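Local coordinates for protein phosphodiesterase (Salpingoeca rosetta, PDB 7CJ3) that belongs to the bacteriorhodopsin-like membrane proteins and carries a retinal covalently bound inside its bundle of transmembrane helices, at residues A68-A72 and D261-V266; V98-A102 and E133-T137; G146-R150 and F211-L217. One frame throughout, in Å; residues are numbered along the deposited sequence.

Contact 1: residues A68-A72 and D261-V266; sequences AFAFA and DYAAKV. With RET (retinal), chain K; OLC ((2R)-2,3-dihydroxypropyl (9Z)-octadec-9-enoate), chain L.
Phe69 and Tyr262 form the aromatic centre of this contact between two nearly parallel helix segments, whose axes lie 11.1 Å apart. It is an edge-to-face pair with centroids 5.4 Å apart and planes at 79°: the CD1 edge of Tyr262 points at the middle of one Phe69 face. With CG anti to the backbone N (chi1 -179°), the tyrosine ring is carried to that face. A lipid, OLC of chain L, covers one face of Tyr262. The same ring meets Phe71 of the second subunit edge-to-face, so this residue serves both the bundle interior and the dimer interface.

Apolar packing completes the join. The small alanines leave room for the larger side chains opposite: Ala68 CB touches Tyr262 CE1 at 3.6 Å and Ala72 CB touches Val266 CG1 at 3.6 Å. Phe69 CE1 rests on Lys265 CD at 3.7 Å, the two side chains crossing at about a right angle.

Within 261-266, Lys265 NZ forms a salt bridge with Asp261 OD1 at 2.8 Å; Asp261 OD2 is hydrogen-bonded to Tyr106. Lys265 NZ is also covalently joined to retinal C15, the lysine-retinal linkage on the last helix that is the hallmark of microbial rhodopsins.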
loop_
_atom_site.group_PDB
_atom_site.type_symbol
_atom_site.label_atom_id
_atom_site.label_comp_id
_atom_site.label_asym_id
_atom_site.label_seq_id
_atom_site.Cartn_x
_atom_site.Cartn_y
_atom_site.Cartn_z
ATOM N N ALA B 68 1.064 1.110 4.747
ATOM C CA ALA B 68 1.294 1.135 3.287
ATOM C C ALA B 68 2.778 1.415 3.015
ATOM O O ALA B 68 3.428 0.628 2.312
ATOM C CB ALA B 68 0.409 2.155 2.644
ATOM N N PHE B 69 3.325 2.492 3.567
ATOM C CA PHE B 69 4.767 2.811 3.404
ATOM C C PHE B 69 5.690 1.687 3.926
ATOM O O PHE B 69 6.719 1.414 3.326
ATOM C CB PHE B 69 5.078 4.129 4.100
ATOM C CG PHE B 69 4.752 5.311 3.238
ATOM C CD1 PHE B 69 5.521 5.587 2.124
ATOM C CD2 PHE B 69 3.688 6.141 3.534
ATOM C CE1 PHE B 69 5.249 6.698 1.338
ATOM C CE2 PHE B 69 3.419 7.250 2.757
ATOM C CZ PHE B 69 4.210 7.536 1.676
ATOM N N ALA B 70 5.347 1.043 5.036
ATOM C CA ALA B 70 6.111 -0.118 5.537
ATOM C C ALA B 70 6.300 -1.128 4.393
ATOM O O ALA B 70 7.469 -1.464 4.096
ATOM C CB ALA B 70 5.431 -0.721 6.745
ATOM N N PHE B 71 5.204 -1.579 3.769
ATOM C CA PHE B 71 5.213 -2.526 2.615
ATOM C C PHE B 71 5.952 -1.910 1.425
ATOM O O PHE B 71 6.693 -2.666 0.752
ATOM C CB PHE B 71 3.799 -2.991 2.239
ATOM C CG PHE B 71 3.278 -4.078 3.156
ATOM C CD1 PHE B 71 3.706 -5.390 3.023
ATOM C CD2 PHE B 71 2.409 -3.776 4.190
ATOM C CE1 PHE B 71 3.281 -6.360 3.912
ATOM C CE2 PHE B 71 1.990 -4.749 5.078
ATOM C CZ PHE B 71 2.421 -6.045 4.936
ATOM N N ALA B 72 5.768 -0.597 1.183
ATOM C CA ALA B 72 6.488 0.157 0.130
ATOM C C ALA B 72 7.992 0.064 0.373
ATOM O O ALA B 72 8.722 -0.093 -0.617
ATOM C CB ALA B 72 6.046 1.586 0.076
ATOM N N ASP B 261 0.565 11.629 -0.714
ATOM C CA ASP B 261 1.915 11.350 -0.165
ATOM C C ASP B 261 2.366 9.973 -0.660
ATOM O O ASP B 261 3.423 9.883 -1.300
ATOM C CB ASP B 261 1.928 11.412 1.357
ATOM C CG ASP B 261 3.304 11.711 1.923
ATOM O OD1 ASP B 261 4.288 11.632 1.163
ATOM O OD2 ASP B 261 3.385 12.048 3.114
ATOM N N TYR B 262 1.544 8.953 -0.395
ATOM C CA TYR B 262 1.790 7.548 -0.769
ATOM C C TYR B 262 2.003 7.464 -2.281
ATOM O O TYR B 262 3.032 6.893 -2.712
ATOM C CB TYR B 262 0.648 6.651 -0.309
ATOM C CG TYR B 262 0.904 5.208 -0.665
ATOM C CD1 TYR B 262 1.890 4.478 -0.026
ATOM C CD2 TYR B 262 0.202 4.585 -1.680
ATOM C CE1 TYR B 262 2.153 3.162 -0.373
ATOM C CE2 TYR B 262 0.439 3.268 -2.023
ATOM C CZ TYR B 262 1.430 2.559 -1.383
ATOM O OH TYR B 262 1.686 1.267 -1.735
ATOM N N ALA B 263 1.051 8.006 -3.053
ATOM C CA ALA B 263 1.054 7.990 -4.529
ATOM C C ALA B 263 2.375 8.581 -5.021
ATOM O O ALA B 263 3.052 7.903 -5.804
ATOM C CB ALA B 263 -0.119 8.767 -5.060
ATOM N N ALA B 264 2.742 9.782 -4.562
ATOM C CA ALA B 264 3.946 10.500 -5.030
ATOM C C ALA B 264 5.167 9.589 -4.926
ATOM O O ALA B 264 5.965 9.548 -5.900
ATOM C CB ALA B 264 4.159 11.762 -4.234
ATOM N N LYS B 265 5.298 8.874 -3.806
ATOM C CA LYS B 265 6.506 8.070 -3.483
ATOM C C LYS B 265 6.448 6.709 -4.179
ATOM O O LYS B 265 7.423 6.382 -4.868
ATOM C CB LYS B 265 6.689 8.003 -1.964
ATOM C CG LYS B 265 6.810 9.408 -1.384
ATOM C CD LYS B 265 7.384 9.452 -0.004
ATOM C CE LYS B 265 7.993 10.781 0.371
ATOM N NZ LYS B 265 6.964 11.829 0.498
ATOM N N VAL B 266 5.383 5.922 -4.039
ATOM C CA VAL B 266 5.411 4.518 -4.558
ATOM C C VAL B 266 5.311 4.536 -6.084
ATOM O O VAL B 266 5.738 3.543 -6.733
ATOM C CB VAL B 266 4.307 3.648 -3.960
ATOM C CG1 VAL B 266 4.430 3.596 -2.438
ATOM C CG2 VAL B 266 2.937 4.135 -4.412
HETATM C C1 RET K . 2.436 23.378 0.183
HETATM C C2 RET K . 2.168 24.813 0.639
HETATM C C3 RET K . 1.395 25.614 -0.312
HETATM C C4 RET K . 2.068 25.648 -1.667
HETATM C C5 RET K . 2.767 24.379 -2.071
HETATM C C6 RET K . 2.839 23.277 -1.286
HETATM C C7 RET K . 3.351 22.026 -1.863
HETATM C C8 RET K . 3.643 20.823 -1.226
HETATM C C9 RET K . 4.350 19.700 -1.749
HETATM C C10 RET K . 4.628 18.545 -0.977
HETATM C C11 RET K . 5.139 17.312 -1.402
HETATM C C12 RET K . 5.313 16.130 -0.693
HETATM C C13 RET K . 5.881 14.929 -1.149
HETATM C C14 RET K . 6.075 13.868 -0.283
HETATM C C15 RET K . 7.071 12.811 -0.434
HETATM C C16 RET K . 3.573 22.887 1.098
HETATM C C17 RET K . 1.173 22.545 0.465
HETATM C C18 RET K . 3.378 24.496 -3.452
HETATM C C19 RET K . 4.823 19.679 -3.170
HETATM C C20 RET K . 6.242 14.830 -2.600
HETATM C C18 OLC L . -2.417 3.534 -0.502
HETATM C C10 OLC L . -7.461 7.847 3.168
HETATM C C9 OLC L . -8.514 7.661 2.350
HETATM C C17 OLC L . -2.199 4.253 0.827
HETATM C C11 OLC L . -6.704 6.740 3.861
HETATM C C8 OLC L . -8.983 6.251 2.076
HETATM C C24 OLC L . -18.343 9.316 8.687
HETATM C C16 OLC L . -3.053 3.581 1.836
HETATM C C12 OLC L . -5.285 7.024 3.557
HETATM C C7 OLC L . -10.042 6.258 1.021
HETATM C C15 OLC L . -4.514 3.922 1.542
HETATM C C13 OLC L . -4.519 5.784 3.227
HETATM C C6 OLC L . -11.213 7.129 1.456
HETATM C C14 OLC L . -4.926 5.364 1.843
HETATM C C5 OLC L . -11.933 6.736 2.723
HETATM C C4 OLC L . -12.056 7.975 3.559
HETATM C C3 OLC L . -12.963 7.699 4.752
HETATM C C2 OLC L . -14.417 7.529 4.361
HETATM C C21 OLC L . -17.333 8.997 6.498
HETATM C C1 OLC L . -15.221 8.473 5.208
HETATM C C22 OLC L . -17.257 8.513 7.931
HETATM O O19 OLC L . -14.711 9.551 5.506
HETATM O O25 OLC L . -18.077 9.419 10.101
HETATM O O23 OLC L . -17.379 7.045 8.003
HETATM O O20 OLC L . -16.568 8.110 5.678
#

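Contact 2: residues V98-A102 and E133-T137; sequences VDGVA and EWIIT. With RET (retinal), chain K; OLC ((2R)-2,3-dihydroxypropyl (9Z)-octadec-9-enoate), chain Q.
The carboxylate of Glu133 comes up against Ala102, with OE2 3.7 Å from Ala102 CB, and the same OE2 lies in the plane of the Trp134 indole, at its edge. One face of that indole is laid over the retinal chain: C12 sits 3.6 Å above the ring plane, offset toward the rim. The broad, flat tryptophan suits this place because it can follow the polyene over several carbons. Phe236 meets the indole with its plane turned about 60°.

Between the helix segments, which run antiparallel with axes 9.9 Å apart, the contact is mainly aliphatic. Thr137 CG2 reaches Val101 CG1 at 3.8 Å, the two side chains sliding past each other in opposite directions, and comes equally near the carbonyl O of Val98 at 3.8 Å. Ile136 CG2 adds a looser touch on Val101 CG1, at 4.4 Å.

The torsion of Thr137 (chi1 57°) explains its double role. OG1 lies between the backbone N and the carbonyl carbon, where it donates to Glu133 O at 2.6 Å from 43° above the carbonyl plane; CG2 is left to face the valines. Glu133 O thus accepts from both Thr137 N and OG1. The chemistry implies a division of labour: apolar branches join the helices, while the threonine hydroxyl is occupied by its own helix and Glu133 OE2 makes a weak hydrogen bond to Lys265.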
loop_
_atom_site.group_PDB
_atom_site.type_symbol
_atom_site.label_atom_id
_atom_site.label_comp_id
_atom_site.label_asym_id
_atom_site.label_seq_id
_atom_site.Cartn_x
_atom_site.Cartn_y
_atom_site.Cartn_z
ATOM N N VAL B 98 13.460 7.240 1.980
ATOM C CA VAL B 98 12.321 8.184 1.837
ATOM C C VAL B 98 11.045 7.496 2.311
ATOM O O VAL B 98 10.323 8.090 3.126
ATOM C CB VAL B 98 12.132 8.806 0.452
ATOM C CG1 VAL B 98 13.279 9.751 0.125
ATOM C CG2 VAL B 98 11.939 7.776 -0.631
ATOM N N ASP B 99 10.822 6.253 1.885
ATOM C CA ASP B 99 9.580 5.490 2.197
ATOM C C ASP B 99 9.566 5.110 3.675
ATOM O O ASP B 99 8.497 5.165 4.290
ATOM C CB ASP B 99 9.456 4.274 1.278
ATOM C CG ASP B 99 8.918 4.648 -0.093
ATOM O OD1 ASP B 99 8.629 5.861 -0.316
ATOM O OD2 ASP B 99 8.765 3.750 -0.911
ATOM N N GLY B 100 10.714 4.722 4.216
ATOM C CA GLY B 100 10.873 4.471 5.652
ATOM C C GLY B 100 10.590 5.717 6.475
ATOM O O GLY B 100 9.891 5.597 7.504
ATOM N N VAL B 101 11.137 6.869 6.071
ATOM C CA VAL B 101 10.952 8.137 6.825
ATOM C C VAL B 101 9.454 8.406 6.875
ATOM O O VAL B 101 8.938 8.720 7.962
ATOM C CB VAL B 101 11.719 9.321 6.206
ATOM C CG1 VAL B 101 11.310 10.656 6.831
ATOM C CG2 VAL B 101 13.216 9.126 6.328
ATOM N N ALA B 102 8.794 8.281 5.725
ATOM C CA ALA B 102 7.337 8.489 5.576
ATOM C C ALA B 102 6.604 7.490 6.473
ATOM O O ALA B 102 5.702 7.890 7.201
ATOM C CB ALA B 102 6.938 8.357 4.128
ATOM N N GLU B 133 8.709 15.525 7.620
ATOM C CA GLU B 133 8.821 14.436 6.612
ATOM C C GLU B 133 9.076 15.006 5.196
ATOM O O GLU B 133 10.041 14.578 4.515
ATOM C CB GLU B 133 7.514 13.647 6.615
ATOM C CG GLU B 133 7.508 12.527 5.597
ATOM C CD GLU B 133 6.219 12.371 4.805
ATOM O OE1 GLU B 133 5.135 12.646 5.367
ATOM O OE2 GLU B 133 6.313 11.976 3.621
ATOM N N TRP B 134 8.201 15.921 4.751
ATOM C CA TRP B 134 8.268 16.568 3.419
ATOM C C TRP B 134 9.644 17.231 3.222
ATOM O O TRP B 134 10.255 17.020 2.133
ATOM C CB TRP B 134 7.097 17.543 3.205
ATOM C CG TRP B 134 5.756 16.882 3.023
ATOM C CD1 TRP B 134 5.498 15.532 2.980
ATOM C CD2 TRP B 134 4.473 17.533 2.875
ATOM N NE1 TRP B 134 4.156 15.308 2.820
ATOM C CE2 TRP B 134 3.502 16.515 2.743
ATOM C CE3 TRP B 134 4.044 18.865 2.810
ATOM C CZ2 TRP B 134 2.145 16.798 2.588
ATOM C CZ3 TRP B 134 2.704 19.142 2.616
ATOM C CH2 TRP B 134 1.767 18.113 2.553
ATOM N N ILE B 135 10.137 17.956 4.230
ATOM C CA ILE B 135 11.423 18.713 4.145
ATOM C C ILE B 135 12.631 17.760 4.115
ATOM O O ILE B 135 13.659 18.135 3.472
ATOM C CB ILE B 135 11.507 19.741 5.289
ATOM C CG1 ILE B 135 10.610 20.944 4.971
ATOM C CG2 ILE B 135 12.955 20.159 5.574
ATOM C CD1 ILE B 135 10.149 21.737 6.199
ATOM N N ILE B 136 12.548 16.593 4.764
ATOM C CA ILE B 136 13.628 15.570 4.692
ATOM C C ILE B 136 13.554 14.807 3.369
ATOM O O ILE B 136 14.627 14.519 2.817
ATOM C CB ILE B 136 13.564 14.608 5.877
ATOM C CG1 ILE B 136 13.765 15.352 7.197
ATOM C CG2 ILE B 136 14.562 13.477 5.723
ATOM C CD1 ILE B 136 13.381 14.528 8.414
ATOM N N THR B 137 12.360 14.485 2.867
ATOM C CA THR B 137 12.177 13.552 1.723
ATOM C C THR B 137 12.083 14.265 0.355
ATOM O O THR B 137 12.684 13.762 -0.603
ATOM C CB THR B 137 10.954 12.671 1.970
ATOM O OG1 THR B 137 9.840 13.547 2.158
ATOM C CG2 THR B 137 11.135 11.770 3.171
HETATM C C1 RET K . 2.436 23.378 0.183
HETATM C C2 RET K . 2.168 24.813 0.639
HETATM C C3 RET K . 1.395 25.614 -0.312
HETATM C C4 RET K . 2.068 25.648 -1.667
HETATM C C5 RET K . 2.767 24.379 -2.071
HETATM C C6 RET K . 2.839 23.277 -1.286
HETATM C C7 RET K . 3.351 22.026 -1.863
HETATM C C8 RET K . 3.643 20.823 -1.226
HETATM C C9 RET K . 4.350 19.700 -1.749
HETATM C C10 RET K . 4.628 18.545 -0.977
HETATM C C11 RET K . 5.139 17.312 -1.402
HETATM C C12 RET K . 5.313 16.130 -0.693
HETATM C C13 RET K . 5.881 14.929 -1.149
HETATM C C14 RET K . 6.075 13.868 -0.283
HETATM C C15 RET K . 7.071 12.811 -0.434
HETATM C C16 RET K . 3.573 22.887 1.098
HETATM C C17 RET K . 1.173 22.545 0.465
HETATM C C18 RET K . 3.378 24.496 -3.452
HETATM C C19 RET K . 4.823 19.679 -3.170
HETATM C C20 RET K . 6.242 14.830 -2.600
HETATM C C18 OLC Q . 10.230 -3.052 6.239
HETATM C C10 OLC Q . 14.645 3.346 6.835
HETATM C C9 OLC Q . 15.443 2.723 5.957
HETATM C C17 OLC Q . 9.854 -2.079 7.345
HETATM C C11 OLC Q . 13.507 2.529 7.395
HETATM C C8 OLC Q . 15.201 1.284 5.524
HETATM C C24 OLC Q . 27.183 1.272 3.344
HETATM C C16 OLC Q . 10.587 -0.720 7.261
HETATM C C12 OLC Q . 12.755 3.090 8.599
HETATM C C7 OLC Q . 16.434 0.578 4.969
HETATM C C15 OLC Q . 10.110 0.220 8.402
HETATM C C13 OLC Q . 11.847 1.969 9.157
HETATM C C6 OLC Q . 17.146 1.326 3.849
HETATM C C14 OLC Q . 10.568 1.680 8.348
HETATM C C5 OLC Q . 17.888 0.328 2.926
HETATM C C4 OLC Q . 19.412 0.325 3.056
HETATM C C3 OLC Q . 20.128 0.573 1.728
HETATM C C2 OLC Q . 21.493 1.249 1.925
HETATM C C21 OLC Q . 24.967 1.140 2.173
HETATM C C1 OLC Q . 22.612 0.239 2.174
HETATM C C22 OLC Q . 26.184 0.319 2.641
HETATM O O19 OLC Q . 22.458 -0.727 2.911
HETATM O O25 OLC Q . 27.663 0.854 4.642
HETATM O O23 OLC Q . 25.766 -0.781 3.475
HETATM O O20 OLC Q . 23.933 0.386 1.542
#

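Contact 3: residues G146-R150 and F211-L217; sequences GLASR and FQPPPPL
Arg150 leaves the helical conformation with a positive phi (44°) in a Schellman motif, and faces a proline-rich segment whose residues 213-215 have polyproline II-like backbone angles after a cis peptide bond before Pro213. Prolines suit a stretched loop because their rings hold it extended and give it an apolar surface. Ala148 O lies 3.2 Å from Pro216 CD and 3.6 Å from Pro215 CB, while Leu147 O is near Pro216 CG.

The Arg150 side chain, bent at chi2 (-78°), crosses Pro213 obliquely and comes toward Pro216 from the opposite direction. Its CB packs on Pro213 CG at 3.9 Å, and farther out NE makes a weak hydrogen bond to Pro214 O, 3.3 Å long and with an angle of 127° at the hydrogen. Pro215 CA lies at the edge of the guanidinium, near its plane, and Pro216 CD approaches obliquely.

At one end of the segment the Phe211 ring presents its edge to the backbone, with CZ 3.6 Å from Arg150 O, which lies in the ring plane. At the other, Leu217 CD1 reaches Ala148 CB at 4.0 Å, and the same side chain packs on helices 219-233 and 250-277. Ser149 OG turns back to bond Cys145 O. This is a Schellman-terminated helix end lined by a proline-rich interhelical loop, at one end of a rhodopsin-type helical bundle.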
loop_
_atom_site.group_PDB
_atom_site.type_symbol
_atom_site.label_atom_id
_atom_site.label_comp_id
_atom_site.label_asym_id
_atom_site.label_seq_id
_atom_site.Cartn_x
_atom_site.Cartn_y
_atom_site.Cartn_z
ATOM N N GLY B 146 17.951 13.872 -10.213
ATOM C CA GLY B 146 19.303 14.224 -10.709
ATOM C C GLY B 146 20.129 13.009 -11.125
ATOM O O GLY B 146 20.722 13.045 -12.213
ATOM N N LEU B 147 20.164 11.953 -10.312
ATOM C CA LEU B 147 20.930 10.726 -10.642
ATOM C C LEU B 147 20.309 10.043 -11.856
ATOM O O LEU B 147 21.081 9.617 -12.744
ATOM C CB LEU B 147 20.959 9.781 -9.438
ATOM C CG LEU B 147 21.639 10.334 -8.187
ATOM C CD1 LEU B 147 21.756 9.231 -7.141
ATOM C CD2 LEU B 147 22.994 10.942 -8.527
ATOM N N ALA B 148 18.980 9.942 -11.885
ATOM C CA ALA B 148 18.214 9.315 -12.992
ATOM C C ALA B 148 18.512 10.025 -14.319
ATOM O O ALA B 148 18.544 9.330 -15.353
ATOM C CB ALA B 148 16.736 9.342 -12.695
ATOM N N SER B 149 18.738 11.343 -14.284
ATOM C CA SER B 149 18.844 12.209 -15.479
ATOM C C SER B 149 20.276 12.743 -15.702
ATOM O O SER B 149 20.451 13.562 -16.630
ATOM C CB SER B 149 17.817 13.332 -15.369
ATOM O OG SER B 149 18.084 14.226 -14.281
ATOM N N ARG B 150 21.258 12.318 -14.890
ATOM C CA ARG B 150 22.677 12.769 -14.957
ATOM C C ARG B 150 22.727 14.287 -15.134
ATOM O O ARG B 150 23.406 14.757 -16.053
ATOM C CB ARG B 150 23.403 12.066 -16.115
ATOM C CG ARG B 150 23.251 10.551 -16.136
ATOM C CD ARG B 150 24.110 9.780 -15.163
ATOM N NE ARG B 150 24.046 8.392 -15.547
ATOM C CZ ARG B 150 24.834 7.427 -15.090
ATOM N NH1 ARG B 150 25.739 7.694 -14.165
ATOM N NH2 ARG B 150 24.691 6.177 -15.500
ATOM N N PHE B 211 22.607 12.965 -25.851
ATOM C CA PHE B 211 22.956 13.272 -24.438
ATOM C C PHE B 211 24.070 12.331 -23.924
ATOM O O PHE B 211 23.934 11.094 -24.056
ATOM C CB PHE B 211 21.694 13.184 -23.570
ATOM C CG PHE B 211 21.909 13.529 -22.117
ATOM C CD1 PHE B 211 22.078 14.845 -21.705
ATOM C CD2 PHE B 211 21.941 12.532 -21.159
ATOM C CE1 PHE B 211 22.275 15.145 -20.364
ATOM C CE2 PHE B 211 22.159 12.832 -19.820
ATOM C CZ PHE B 211 22.337 14.137 -19.425
ATOM N N GLN B 212 25.151 12.893 -23.361
ATOM C CA GLN B 212 26.227 12.145 -22.642
ATOM C C GLN B 212 26.383 12.755 -21.247
ATOM O O GLN B 212 26.359 13.980 -21.110
ATOM C CB GLN B 212 27.556 12.146 -23.423
ATOM N N PRO B 213 26.550 11.941 -20.174
ATOM C CA PRO B 213 26.625 10.482 -20.280
ATOM C C PRO B 213 25.237 9.853 -20.376
ATOM O O PRO B 213 24.264 10.464 -19.920
ATOM C CB PRO B 213 27.279 10.075 -18.956
ATOM C CG PRO B 213 26.747 11.102 -17.979
ATOM C CD PRO B 213 26.665 12.394 -18.777
ATOM N N PRO B 214 25.104 8.623 -20.935
ATOM C CA PRO B 214 23.806 7.970 -21.088
ATOM C C PRO B 214 23.082 7.854 -19.750
ATOM O O PRO B 214 23.702 7.507 -18.747
ATOM C CB PRO B 214 24.126 6.575 -21.662
ATOM C CG PRO B 214 25.511 6.718 -22.262
ATOM C CD PRO B 214 26.202 7.762 -21.408
ATOM N N PRO B 215 21.755 8.132 -19.692
ATOM C CA PRO B 215 21.006 8.007 -18.440
ATOM C C PRO B 215 20.853 6.542 -18.040
ATOM O O PRO B 215 20.837 5.665 -18.904
ATOM C CB PRO B 215 19.664 8.677 -18.764
ATOM C CG PRO B 215 19.497 8.489 -20.267
ATOM C CD PRO B 215 20.903 8.533 -20.827
ATOM N N PRO B 216 20.759 6.217 -16.726
ATOM C CA PRO B 216 20.585 4.831 -16.284
ATOM C C PRO B 216 19.193 4.249 -16.566
ATOM O O PRO B 216 19.020 3.058 -16.369
ATOM C CB PRO B 216 20.829 4.890 -14.769
ATOM C CG PRO B 216 20.553 6.336 -14.369
ATOM C CD PRO B 216 20.860 7.161 -15.597
ATOM N N LEU B 217 18.239 5.091 -16.988
ATOM C CA LEU B 217 16.854 4.687 -17.362
ATOM C C LEU B 217 16.632 4.985 -18.842
ATOM O O LEU B 217 17.182 5.950 -19.380
ATOM C CB LEU B 217 15.835 5.432 -16.483
ATOM C CG LEU B 217 16.072 5.379 -14.976
ATOM C CD1 LEU B 217 14.983 6.133 -14.214
ATOM C CD2 LEU B 217 16.118 3.942 -14.509
#

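How the contacts relate
Contacts 1 and 2 are neighbours in the middle of the bundle, their centres 10 Å apart, and both touch the retinal; the carboxylates and lysine of 261-266 and 133-137 meet directly there. Contact 3 lies about 25 Å from contact 1 and 24 Å from contact 2, centre to centre, toward one end of the bundle, but shares helix 128-149 with contact 2. Along the chain, helix 58-81 opens contact 1, contact 2 and then contact 3 follow in series, and helix 250-277 closes contact 1. Helices 58-81 and 250-277, far apart in sequence, are thereby brought side by side, and helix 128-149 runs from the chromophore pocket to the proline-rich loop.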